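Esterase/lipase-like protein (Caldicellulosiruptor lactoaceticus 6A, PDB 6A6O) hydrolyses acetyl esters and beta-1,4-xylosides as a bifunctional enzyme of alpha/beta-hydrolase fold, probably taking part in the breakdown of acetylated xylan. Local coordinates at residues I57-R68 with I85-Q95; R163-P172 with K210-H218. All blocks are in the same frame, centred on the assembly; numbering follows the deposited sequence.

Contact 1 (I57-R68 with I85-Q95); sequences IIVFPGGGYTHR and ISAFVLNYRVQ
Strands 54-60 and 86-91, joined through helix 74-82 in a beta-alpha-beta crossover of the alpha/beta-hydrolase sheet, pair in parallel here, with the glycine-rich loop Gly62-Gly63-Gly64 that follows the first. In such enzymes the loop after this strand usually contributes to the oxyanion hole, and Gly62 lies beside the probable catalytic triad. Four backbone bonds join the strands, among them Val59 N to Phe88 O (2.7 Å) and Leu90 N to Val59 O (2.9 Å). Leu90 CD2 sits over one face of the Phe60 ring, 3.6 Å from Phe60 CE1 and offset toward the rim; helix 134-142 packs on Phe60 as well.

Beyond the strands Tyr92 takes over. With chi1 at 55° its ring is folded back over its own backbone, toward the first segment. Tyr92 OH donates to Pro61 O at 2.5 Å, the carbonyl oxygen lying at the ring edge, and accepts from a water that also bonds Tyr65 N and His67 O. Directly or through the water, the hydroxyl is linked to three backbone groups of the loop. Further along, Gln95 N bonds Tyr65 O. Arg68 CD lies over the centre of one Tyr92 face, 4.2 Å from the ring centroid, the two side chains running in opposing senses. A bend at chi3 (-46°) carries the Arg68 guanidinium on to Asn91, roughly perpendicular to that side chain, where Arg68 NE bonds Asn91 OD1 at 2.9 Å, tilted out of the carbonyl plane of the amide.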
loop_
_atom_site.group_PDB
_atom_site.type_symbol
_atom_site.label_atom_id
_atom_site.label_comp_id
_atom_site.label_asym_id
_atom_site.label_seq_id
_atom_site.Cartn_x
_atom_site.Cartn_y
_atom_site.Cartn_z
ATOM N N ILE A 57 9.774 -1.456 -1.506
ATOM C CA ILE A 57 8.325 -1.372 -1.663
ATOM C C ILE A 57 7.671 -2.174 -0.546
ATOM O O ILE A 57 8.013 -3.344 -0.333
ATOM C CB ILE A 57 7.862 -1.904 -3.032
ATOM C CG1 ILE A 57 8.297 -0.958 -4.165
ATOM C CG2 ILE A 57 6.355 -2.115 -3.026
ATOM C CD1 ILE A 57 7.468 0.341 -4.237
ATOM N N ILE A 58 6.724 -1.560 0.156
ATOM C CA ILE A 58 5.892 -2.281 1.113
ATOM C C ILE A 58 4.603 -2.662 0.410
ATOM O O ILE A 58 3.898 -1.792 -0.122
ATOM C CB ILE A 58 5.598 -1.437 2.365
ATOM C CG1 ILE A 58 6.898 -0.904 2.972
ATOM C CG2 ILE A 58 4.810 -2.267 3.383
ATOM C CD1 ILE A 58 6.660 0.126 4.084
ATOM N N VAL A 59 4.289 -3.952 0.417
ATOM C CA VAL A 59 3.144 -4.495 -0.300
ATOM C C VAL A 59 1.953 -4.568 0.643
ATOM O O VAL A 59 2.049 -5.148 1.733
ATOM C CB VAL A 59 3.462 -5.876 -0.886
ATOM C CG1 VAL A 59 2.196 -6.465 -1.524
ATOM C CG2 VAL A 59 4.595 -5.766 -1.885
ATOM N N PHE A 60 0.825 -3.966 0.227
ATOM C CA PHE A 60 -0.428 -4.002 0.974
ATOM C C PHE A 60 -1.361 -4.988 0.277
ATOM O O PHE A 60 -1.983 -4.626 -0.736
ATOM C CB PHE A 60 -1.093 -2.618 1.031
ATOM C CG PHE A 60 -0.334 -1.549 1.780
ATOM C CD1 PHE A 60 0.965 -1.725 2.231
ATOM C CD2 PHE A 60 -0.960 -0.338 2.028
ATOM C CE1 PHE A 60 1.620 -0.722 2.909
ATOM C CE2 PHE A 60 -0.312 0.680 2.714
ATOM C CZ PHE A 60 0.982 0.496 3.150
ATOM N N PRO A 61 -1.524 -6.213 0.768
ATOM C CA PRO A 61 -2.437 -7.152 0.110
ATOM C C PRO A 61 -3.885 -6.703 0.251
ATOM O O PRO A 61 -4.243 -5.945 1.154
ATOM C CB PRO A 61 -2.190 -8.474 0.856
ATOM C CG PRO A 61 -1.710 -8.044 2.201
ATOM C CD PRO A 61 -0.941 -6.772 2.005
ATOM N N GLY A 62 -4.727 -7.192 -0.666
ATOM C CA GLY A 62 -6.156 -6.944 -0.619
ATOM C C GLY A 62 -6.888 -7.974 0.226
ATOM O O GLY A 62 -6.286 -8.770 0.947
ATOM N N GLY A 63 -8.216 -7.955 0.122
ATOM C CA GLY A 63 -9.038 -8.810 0.969
ATOM C C GLY A 63 -10.222 -8.131 1.634
ATOM O O GLY A 63 -10.732 -8.619 2.650
ATOM N N GLY A 64 -10.676 -7.008 1.074
ATOM C CA GLY A 64 -11.910 -6.378 1.514
ATOM C C GLY A 64 -11.950 -5.928 2.956
ATOM O O GLY A 64 -13.040 -5.739 3.504
ATOM N N TYR A 65 -10.792 -5.745 3.588
ATOM C CA TYR A 65 -10.670 -5.411 5.005
ATOM C C TYR A 65 -11.245 -6.498 5.909
ATOM O O TYR A 65 -11.604 -6.228 7.055
ATOM C CB TYR A 65 -11.307 -4.049 5.324
ATOM C CG TYR A 65 -10.509 -2.877 4.790
ATOM C CD1 TYR A 65 -9.231 -2.606 5.273
ATOM C CD2 TYR A 65 -11.029 -2.044 3.801
ATOM C CE1 TYR A 65 -8.495 -1.526 4.788
ATOM C CE2 TYR A 65 -10.306 -0.977 3.311
ATOM C CZ TYR A 65 -9.051 -0.708 3.804
ATOM O OH TYR A 65 -8.327 0.376 3.315
ATOM N N THR A 66 -11.348 -7.733 5.415
ATOM C CA THR A 66 -11.719 -8.867 6.258
ATOM C C THR A 66 -10.628 -9.917 6.353
ATOM O O THR A 66 -10.681 -10.764 7.248
ATOM C CB THR A 66 -13.002 -9.545 5.746
ATOM O OG1 THR A 66 -12.790 -10.051 4.421
ATOM C CG2 THR A 66 -14.166 -8.563 5.721
ATOM N N HIS A 67 -9.661 -9.897 5.451
ATOM C CA HIS A 67 -8.551 -10.835 5.453
ATOM C C HIS A 67 -7.473 -10.223 4.574
ATOM O O HIS A 67 -7.633 -9.116 4.047
ATOM C CB HIS A 67 -8.981 -12.214 4.945
ATOM C CG HIS A 67 -9.477 -12.203 3.532
ATOM N ND1 HIS A 67 -10.683 -11.643 3.171
ATOM C CD2 HIS A 67 -8.910 -12.643 2.384
ATOM C CE1 HIS A 67 -10.845 -11.753 1.865
ATOM N NE2 HIS A 67 -9.786 -12.361 1.364
ATOM N N ARG A 68 -6.368 -10.943 4.415
ATOM C CA ARG A 68 -5.284 -10.470 3.564
ATOM C C ARG A 68 -4.912 -11.586 2.603
ATOM O O ARG A 68 -4.531 -12.679 3.036
ATOM C CB ARG A 68 -4.093 -10.006 4.405
ATOM C CG ARG A 68 -4.409 -8.721 5.196
ATOM C CD ARG A 68 -3.303 -8.350 6.161
ATOM N NE ARG A 68 -2.872 -9.533 6.903
ATOM C CZ ARG A 68 -3.426 -9.948 8.038
ATOM N NH1 ARG A 68 -4.413 -9.255 8.595
ATOM N NH2 ARG A 68 -2.985 -11.056 8.621
ATOM N N ILE A 85 14.427 -4.670 -5.922
ATOM C CA ILE A 85 13.716 -3.904 -4.909
ATOM C C ILE A 85 13.552 -4.771 -3.670
ATOM O O ILE A 85 12.995 -5.876 -3.744
ATOM C CB ILE A 85 12.348 -3.420 -5.418
ATOM C CG1 ILE A 85 12.527 -2.499 -6.637
ATOM C CG2 ILE A 85 11.584 -2.713 -4.276
ATOM C CD1 ILE A 85 11.214 -2.087 -7.289
ATOM N N SER A 86 14.017 -4.267 -2.529
ATOM C CA SER A 86 13.731 -4.927 -1.264
ATOM C C SER A 86 12.269 -4.714 -0.923
ATOM O O SER A 86 11.710 -3.653 -1.208
ATOM C CB SER A 86 14.608 -4.371 -0.148
ATOM O OG SER A 86 15.897 -4.952 -0.164
ATOM N N ALA A 87 11.641 -5.715 -0.315
ATOM C CA ALA A 87 10.198 -5.652 -0.150
ATOM C C ALA A 87 9.789 -6.127 1.230
ATOM O O ALA A 87 10.536 -6.824 1.924
ATOM C CB ALA A 87 9.471 -6.483 -1.217
ATOM N N PHE A 88 8.578 -5.722 1.617
ATOM C CA PHE A 88 7.903 -6.205 2.811
ATOM C C PHE A 88 6.448 -6.458 2.456
ATOM O O PHE A 88 5.899 -5.821 1.548
ATOM C CB PHE A 88 7.901 -5.203 3.985
ATOM C CG PHE A 88 9.257 -4.758 4.451
ATOM C CD1 PHE A 88 9.979 -3.808 3.739
ATOM C CD2 PHE A 88 9.783 -5.247 5.643
ATOM C CE1 PHE A 88 11.223 -3.380 4.186
ATOM C CE2 PHE A 88 11.023 -4.814 6.102
ATOM C CZ PHE A 88 11.741 -3.884 5.373
ATOM N N VAL A 89 5.821 -7.369 3.194
ATOM C CA VAL A 89 4.363 -7.506 3.226
ATOM C C VAL A 89 3.855 -6.839 4.500
ATOM O O VAL A 89 4.313 -7.171 5.604
ATOM C CB VAL A 89 3.935 -8.985 3.181
ATOM C CG1 VAL A 89 2.431 -9.131 3.496
ATOM C CG2 VAL A 89 4.271 -9.626 1.823
ATOM N N LEU A 90 2.908 -5.900 4.369
ATOM C CA LEU A 90 2.263 -5.316 5.545
ATOM C C LEU A 90 1.034 -6.144 5.902
ATOM O O LEU A 90 0.052 -6.185 5.145
ATOM C CB LEU A 90 1.867 -3.859 5.321
ATOM C CG LEU A 90 1.046 -3.305 6.500
ATOM C CD1 LEU A 90 1.892 -3.214 7.803
ATOM C CD2 LEU A 90 0.485 -1.939 6.136
ATOM N N ASN A 91 1.073 -6.788 7.068
ATOM C CA ASN A 91 -0.087 -7.502 7.581
ATOM C C ASN A 91 -0.790 -6.564 8.551
ATOM O O ASN A 91 -0.549 -6.574 9.758
ATOM C CB ASN A 91 0.320 -8.829 8.207
ATOM C CG ASN A 91 0.606 -9.873 7.158
ATOM O OD1 ASN A 91 -0.152 -10.017 6.195
ATOM N ND2 ASN A 91 1.710 -10.601 7.322
ATOM N N TYR A 92 -1.658 -5.726 7.992
ATOM C CA TYR A 92 -2.412 -4.740 8.738
ATOM C C TYR A 92 -3.676 -5.358 9.326
ATOM O O TYR A 92 -4.154 -6.406 8.884
ATOM C CB TYR A 92 -2.784 -3.577 7.818
ATOM C CG TYR A 92 -3.525 -4.001 6.561
ATOM C CD1 TYR A 92 -4.920 -4.073 6.540
ATOM C CD2 TYR A 92 -2.837 -4.296 5.386
ATOM C CE1 TYR A 92 -5.614 -4.442 5.382
ATOM C CE2 TYR A 92 -3.529 -4.656 4.214
ATOM C CZ TYR A 92 -4.915 -4.738 4.231
ATOM O OH TYR A 92 -5.619 -5.115 3.098
ATOM N N ARG A 93 -4.241 -4.665 10.310
ATOM C CA ARG A 93 -5.433 -5.161 10.984
ATOM C C ARG A 93 -6.646 -5.141 10.060
ATOM O O ARG A 93 -6.792 -4.260 9.200
ATOM C CB ARG A 93 -5.717 -4.327 12.227
ATOM C CG ARG A 93 -4.896 -4.758 13.434
ATOM C CD ARG A 93 -5.082 -3.811 14.603
ATOM N NE ARG A 93 -4.312 -2.584 14.459
ATOM C CZ ARG A 93 -4.335 -1.591 15.337
ATOM N NH1 ARG A 93 -5.111 -1.683 16.416
ATOM N NH2 ARG A 93 -3.602 -0.506 15.138
ATOM N N VAL A 94 -7.533 -6.120 10.262
ATOM C CA VAL A 94 -8.760 -6.270 9.501
ATOM C C VAL A 94 -9.913 -6.526 10.473
ATOM O O VAL A 94 -9.729 -6.537 11.687
ATOM C CB VAL A 94 -8.661 -7.398 8.453
ATOM C CG1 VAL A 94 -7.631 -7.044 7.388
ATOM C CG2 VAL A 94 -8.308 -8.737 9.120
ATOM N N GLN A 95 -11.101 -6.738 9.909
ATOM C CA GLN A 95 -12.311 -7.008 10.675
ATOM C C GLN A 95 -12.034 -8.063 11.747
ATOM O O GLN A 95 -11.403 -9.084 11.453
ATOM C CB GLN A 95 -13.410 -7.494 9.727
ATOM C CG GLN A 95 -14.818 -7.490 10.290
ATOM C CD GLN A 95 -15.845 -7.886 9.246
ATOM O OE1 GLN A 95 -15.864 -9.028 8.778
ATOM N NE2 GLN A 95 -16.693 -6.942 8.863
HETATM O O HOH W 1 -8.020 -6.487 3.318
HETATM O O HOH W 2 -1.761 -12.898 6.575
#

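Contact 2 (R163-P172 with K210-H218); sequences RPDCIVLCYP and KTPPTFLWH
Strands 167-170 and 214-219 are neighbours in the parallel part of the central alpha/beta-hydrolase sheet, and their C-terminal ends run up to the presumed active site, where Tyr171 touches Ser133 of the probable nucleophile elbow. Backbone bonds alternate between the strands, from Ile167 N to Pro213 O at the start to Tyr171 N to Trp217 O (2.8 Å) at the end. Val168 and Phe215 run alongside each other on the face covered by helix 268-278; Leu169 and Leu216 do the same on the other, Leu169 CD1 and Leu216 CD2 3.9 Å apart, where helix 228-239 packs on Leu169.

Aromatic rings gather at the C-terminal end. Tyr171 presents its edge to the face of Trp217 in an offset edge-to-face pair, planes at 86° and Tyr171 CE2 3.5 Å from Trp217 CZ2. A chi1 of 77° swings the indole across to the neighbouring strand, which also sets its five-membered ring beside Cys170, whose SG lies obliquely to it, 4.2 Å from the centroid. Tyr171 CA lies over a face of the His218 ring, 3.6 Å from the centroid. The polar atoms of both rings have partners outside the two segments: His218 ND1 bonds Ser230, His218 NE2 bonds Val225 O, and the Tyr171 hydroxyl bonds Glu72 and Gly257.

The opposite end is closed by proline and arginine. Pro212 CG packs against Ile167 CD1 at 3.6 Å, and Pro212 CB lies over one face of the Arg163 guanidinium. Extended from CG to NE, Arg163 reaches Lys210 O with two nitrogens side-on, NE at 3.0 Å and NH2 at 2.9 Å, the oxygen only 3° out of the guanidinium plane.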
loop_
_atom_site.group_PDB
_atom_site.type_symbol
_atom_site.label_atom_id
_atom_site.label_comp_id
_atom_site.label_asym_id
_atom_site.label_seq_id
_atom_site.Cartn_x
_atom_site.Cartn_y
_atom_site.Cartn_z
ATOM N N ARG A 163 5.304 9.534 4.628
ATOM C CA ARG A 163 4.978 9.740 3.220
ATOM C C ARG A 163 5.729 8.734 2.355
ATOM O O ARG A 163 6.964 8.675 2.416
ATOM C CB ARG A 163 5.323 11.159 2.794
ATOM C CG ARG A 163 5.144 11.402 1.309
ATOM C CD ARG A 163 5.603 12.805 0.907
ATOM N NE ARG A 163 5.308 13.142 -0.489
ATOM C CZ ARG A 163 6.125 12.881 -1.508
ATOM N NH1 ARG A 163 7.284 12.262 -1.304
ATOM N NH2 ARG A 163 5.794 13.249 -2.736
ATOM N N PRO A 164 5.043 7.926 1.558
ATOM C CA PRO A 164 5.760 7.053 0.624
ATOM C C PRO A 164 6.350 7.861 -0.523
ATOM O O PRO A 164 5.839 8.918 -0.906
ATOM C CB PRO A 164 4.675 6.079 0.142
ATOM C CG PRO A 164 3.405 6.854 0.233
ATOM C CD PRO A 164 3.576 7.831 1.410
ATOM N N ASP A 165 7.459 7.361 -1.067
ATOM C CA ASP A 165 8.125 8.055 -2.157
ATOM C C ASP A 165 7.525 7.724 -3.523
ATOM O O ASP A 165 7.829 8.411 -4.499
ATOM C CB ASP A 165 9.616 7.735 -2.108
ATOM C CG ASP A 165 10.266 8.272 -0.852
ATOM O OD1 ASP A 165 10.185 9.502 -0.639
ATOM O OD2 ASP A 165 10.812 7.472 -0.056
ATOM N N CYS A 166 6.681 6.698 -3.604
ATOM C CA CYS A 166 5.888 6.400 -4.794
ATOM C C CYS A 166 4.762 5.474 -4.360
ATOM O O CYS A 166 4.821 4.866 -3.285
ATOM C CB CYS A 166 6.728 5.766 -5.917
ATOM S SG CYS A 166 7.245 4.032 -5.636
ATOM N N ILE A 167 3.738 5.366 -5.213
ATOM C CA ILE A 167 2.544 4.574 -4.934
ATOM C C ILE A 167 2.225 3.726 -6.160
ATOM O O ILE A 167 2.193 4.247 -7.278
ATOM C CB ILE A 167 1.329 5.471 -4.630
ATOM C CG1 ILE A 167 1.587 6.396 -3.441
ATOM C CG2 ILE A 167 0.111 4.622 -4.379
ATOM C CD1 ILE A 167 0.543 7.514 -3.372
ATOM N N VAL A 168 1.953 2.439 -5.952
ATOM C CA VAL A 168 1.470 1.563 -7.019
ATOM C C VAL A 168 0.111 1.021 -6.592
ATOM O O VAL A 168 -0.015 0.434 -5.513
ATOM C CB VAL A 168 2.443 0.415 -7.318
ATOM C CG1 VAL A 168 1.867 -0.476 -8.434
ATOM C CG2 VAL A 168 3.815 0.972 -7.707
ATOM N N LEU A 169 -0.901 1.222 -7.432
ATOM C CA LEU A 169 -2.274 0.860 -7.104
ATOM C C LEU A 169 -2.759 -0.156 -8.120
ATOM O O LEU A 169 -2.770 0.126 -9.320
ATOM C CB LEU A 169 -3.188 2.086 -7.118
ATOM C CG LEU A 169 -2.747 3.187 -6.161
ATOM C CD1 LEU A 169 -3.669 4.399 -6.320
ATOM C CD2 LEU A 169 -2.730 2.692 -4.689
ATOM N N CYS A 170 -3.180 -1.323 -7.641
ATOM C CA CYS A 170 -3.557 -2.436 -8.503
ATOM C C CYS A 170 -5.022 -2.742 -8.259
ATOM O O CYS A 170 -5.393 -3.117 -7.137
ATOM C CB CYS A 170 -2.693 -3.664 -8.215
ATOM S SG CYS A 170 -0.912 -3.316 -8.166
ATOM N N TYR A 171 -5.851 -2.582 -9.314
ATOM C CA TYR A 171 -7.308 -2.602 -9.213
ATOM C C TYR A 171 -7.791 -2.076 -7.857
ATOM O O TYR A 171 -8.508 -2.778 -7.131
ATOM C CB TYR A 171 -7.849 -4.014 -9.516
ATOM C CG TYR A 171 -7.068 -5.196 -8.960
ATOM C CD1 TYR A 171 -7.307 -5.675 -7.660
ATOM C CD2 TYR A 171 -6.125 -5.857 -9.740
ATOM C CE1 TYR A 171 -6.602 -6.771 -7.161
ATOM C CE2 TYR A 171 -5.418 -6.949 -9.253
ATOM C CZ TYR A 171 -5.660 -7.405 -7.971
ATOM O OH TYR A 171 -4.952 -8.495 -7.506
ATOM N N PRO A 172 -7.485 -0.817 -7.519
ATOM C CA PRO A 172 -7.762 -0.304 -6.171
ATOM C C PRO A 172 -9.218 0.054 -5.899
ATOM O O PRO A 172 -9.930 0.592 -6.751
ATOM C CB PRO A 172 -6.903 0.969 -6.107
ATOM C CG PRO A 172 -6.902 1.443 -7.537
ATOM C CD PRO A 172 -6.752 0.172 -8.333
ATOM N N LYS A 210 1.438 17.335 -3.162
ATOM C CA LYS A 210 2.497 16.566 -2.518
ATOM C C LYS A 210 2.311 15.055 -2.627
ATOM O O LYS A 210 3.200 14.309 -2.206
ATOM C CB LYS A 210 2.604 16.938 -1.035
ATOM C CG LYS A 210 2.787 18.428 -0.781
ATOM C CD LYS A 210 3.979 18.971 -1.537
ATOM C CE LYS A 210 4.283 20.411 -1.109
ATOM N NZ LYS A 210 5.415 20.983 -1.903
ATOM N N THR A 211 1.181 14.585 -3.133
ATOM C CA THR A 211 1.024 13.153 -3.378
ATOM C C THR A 211 2.158 12.664 -4.281
ATOM O O THR A 211 2.485 13.332 -5.274
ATOM C CB THR A 211 -0.335 12.872 -4.024
ATOM O OG1 THR A 211 -1.382 13.319 -3.158
ATOM C CG2 THR A 211 -0.527 11.375 -4.303
ATOM N N PRO A 212 2.802 11.541 -3.957
ATOM C CA PRO A 212 3.953 11.074 -4.749
ATOM C C PRO A 212 3.531 10.532 -6.102
ATOM O O PRO A 212 2.348 10.228 -6.330
ATOM C CB PRO A 212 4.561 9.958 -3.879
ATOM C CG PRO A 212 3.461 9.527 -2.981
ATOM C CD PRO A 212 2.632 10.759 -2.720
ATOM N N PRO A 213 4.485 10.378 -7.019
ATOM C CA PRO A 213 4.187 9.749 -8.313
ATOM C C PRO A 213 3.500 8.404 -8.123
ATOM O O PRO A 213 3.872 7.616 -7.250
ATOM C CB PRO A 213 5.570 9.572 -8.952
ATOM C CG PRO A 213 6.457 10.546 -8.255
ATOM C CD PRO A 213 5.910 10.734 -6.873
ATOM N N THR A 214 2.507 8.136 -8.971
ATOM C CA THR A 214 1.607 6.998 -8.813
ATOM C C THR A 214 1.502 6.232 -10.127
ATOM O O THR A 214 1.503 6.828 -11.203
ATOM C CB THR A 214 0.209 7.476 -8.346
ATOM O OG1 THR A 214 0.327 8.121 -7.075
ATOM C CG2 THR A 214 -0.786 6.299 -8.198
ATOM N N PHE A 215 1.454 4.904 -10.019
ATOM C CA PHE A 215 1.217 3.981 -11.126
ATOM C C PHE A 215 -0.060 3.228 -10.786
ATOM O O PHE A 215 -0.174 2.693 -9.678
ATOM C CB PHE A 215 2.413 3.013 -11.258
ATOM C CG PHE A 215 2.256 1.916 -12.301
ATOM C CD1 PHE A 215 1.421 0.821 -12.080
ATOM C CD2 PHE A 215 3.029 1.942 -13.461
ATOM C CE1 PHE A 215 1.314 -0.196 -13.032
ATOM C CE2 PHE A 215 2.938 0.922 -14.413
ATOM C CZ PHE A 215 2.084 -0.149 -14.202
ATOM N N LEU A 216 -1.020 3.192 -11.712
ATOM C CA LEU A 216 -2.267 2.458 -11.500
ATOM C C LEU A 216 -2.500 1.469 -12.626
ATOM O O LEU A 216 -2.162 1.745 -13.781
ATOM C CB LEU A 216 -3.508 3.374 -11.451
ATOM C CG LEU A 216 -3.524 4.564 -10.500
ATOM C CD1 LEU A 216 -2.986 5.800 -11.239
ATOM C CD2 LEU A 216 -4.944 4.817 -9.979
ATOM N N TRP A 217 -3.109 0.330 -12.292
ATOM C CA TRP A 217 -3.645 -0.535 -13.338
ATOM C C TRP A 217 -4.948 -1.182 -12.878
ATOM O O TRP A 217 -5.238 -1.277 -11.679
ATOM C CB TRP A 217 -2.611 -1.582 -13.801
ATOM C CG TRP A 217 -2.412 -2.752 -12.877
ATOM C CD1 TRP A 217 -1.531 -2.838 -11.835
ATOM C CD2 TRP A 217 -3.091 -4.016 -12.933
ATOM N NE1 TRP A 217 -1.620 -4.081 -11.236
ATOM C CE2 TRP A 217 -2.570 -4.820 -11.886
ATOM C CE3 TRP A 217 -4.084 -4.544 -13.759
ATOM C CZ2 TRP A 217 -3.020 -6.128 -11.647
ATOM C CZ3 TRP A 217 -4.527 -5.841 -13.524
ATOM C CH2 TRP A 217 -3.992 -6.616 -12.475
ATOM N N HIS A 218 -5.749 -1.603 -13.862
ATOM C CA HIS A 218 -7.121 -2.056 -13.635
ATOM C C HIS A 218 -7.587 -2.795 -14.883
ATOM O O HIS A 218 -7.059 -2.579 -15.973
ATOM C CB HIS A 218 -8.055 -0.864 -13.352
ATOM C CG HIS A 218 -9.077 -1.099 -12.276
ATOM N ND1 HIS A 218 -9.178 -0.284 -11.170
ATOM C CD2 HIS A 218 -10.094 -1.994 -12.178
ATOM C CE1 HIS A 218 -10.165 -0.708 -10.401
ATOM N NE2 HIS A 218 -10.749 -1.735 -10.997
#

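How the contacts relate
Both contacts are largely buried parallel pairings in one sheet, separated by strand 127-132, which bonds to strand 54-60 of contact 1 and to strand 167-170 of contact 2. Their centres are about 15 Å apart, and they meet directly where Ile57 CD1 packs on Cys166 SG, 4.0 Å away. Contact 1 joins strands linked by a single helix and continues into a loop rich in polar and water-mediated bonds; contact 2 joins segments with 37 residues between them, with aromatic packing at one end and a more exposed arginine-carbonyl grip at the other. Glu72 connects the two C-terminal ends, bonding both Gly62 N and Tyr171 OH beside the probable catalytic centre.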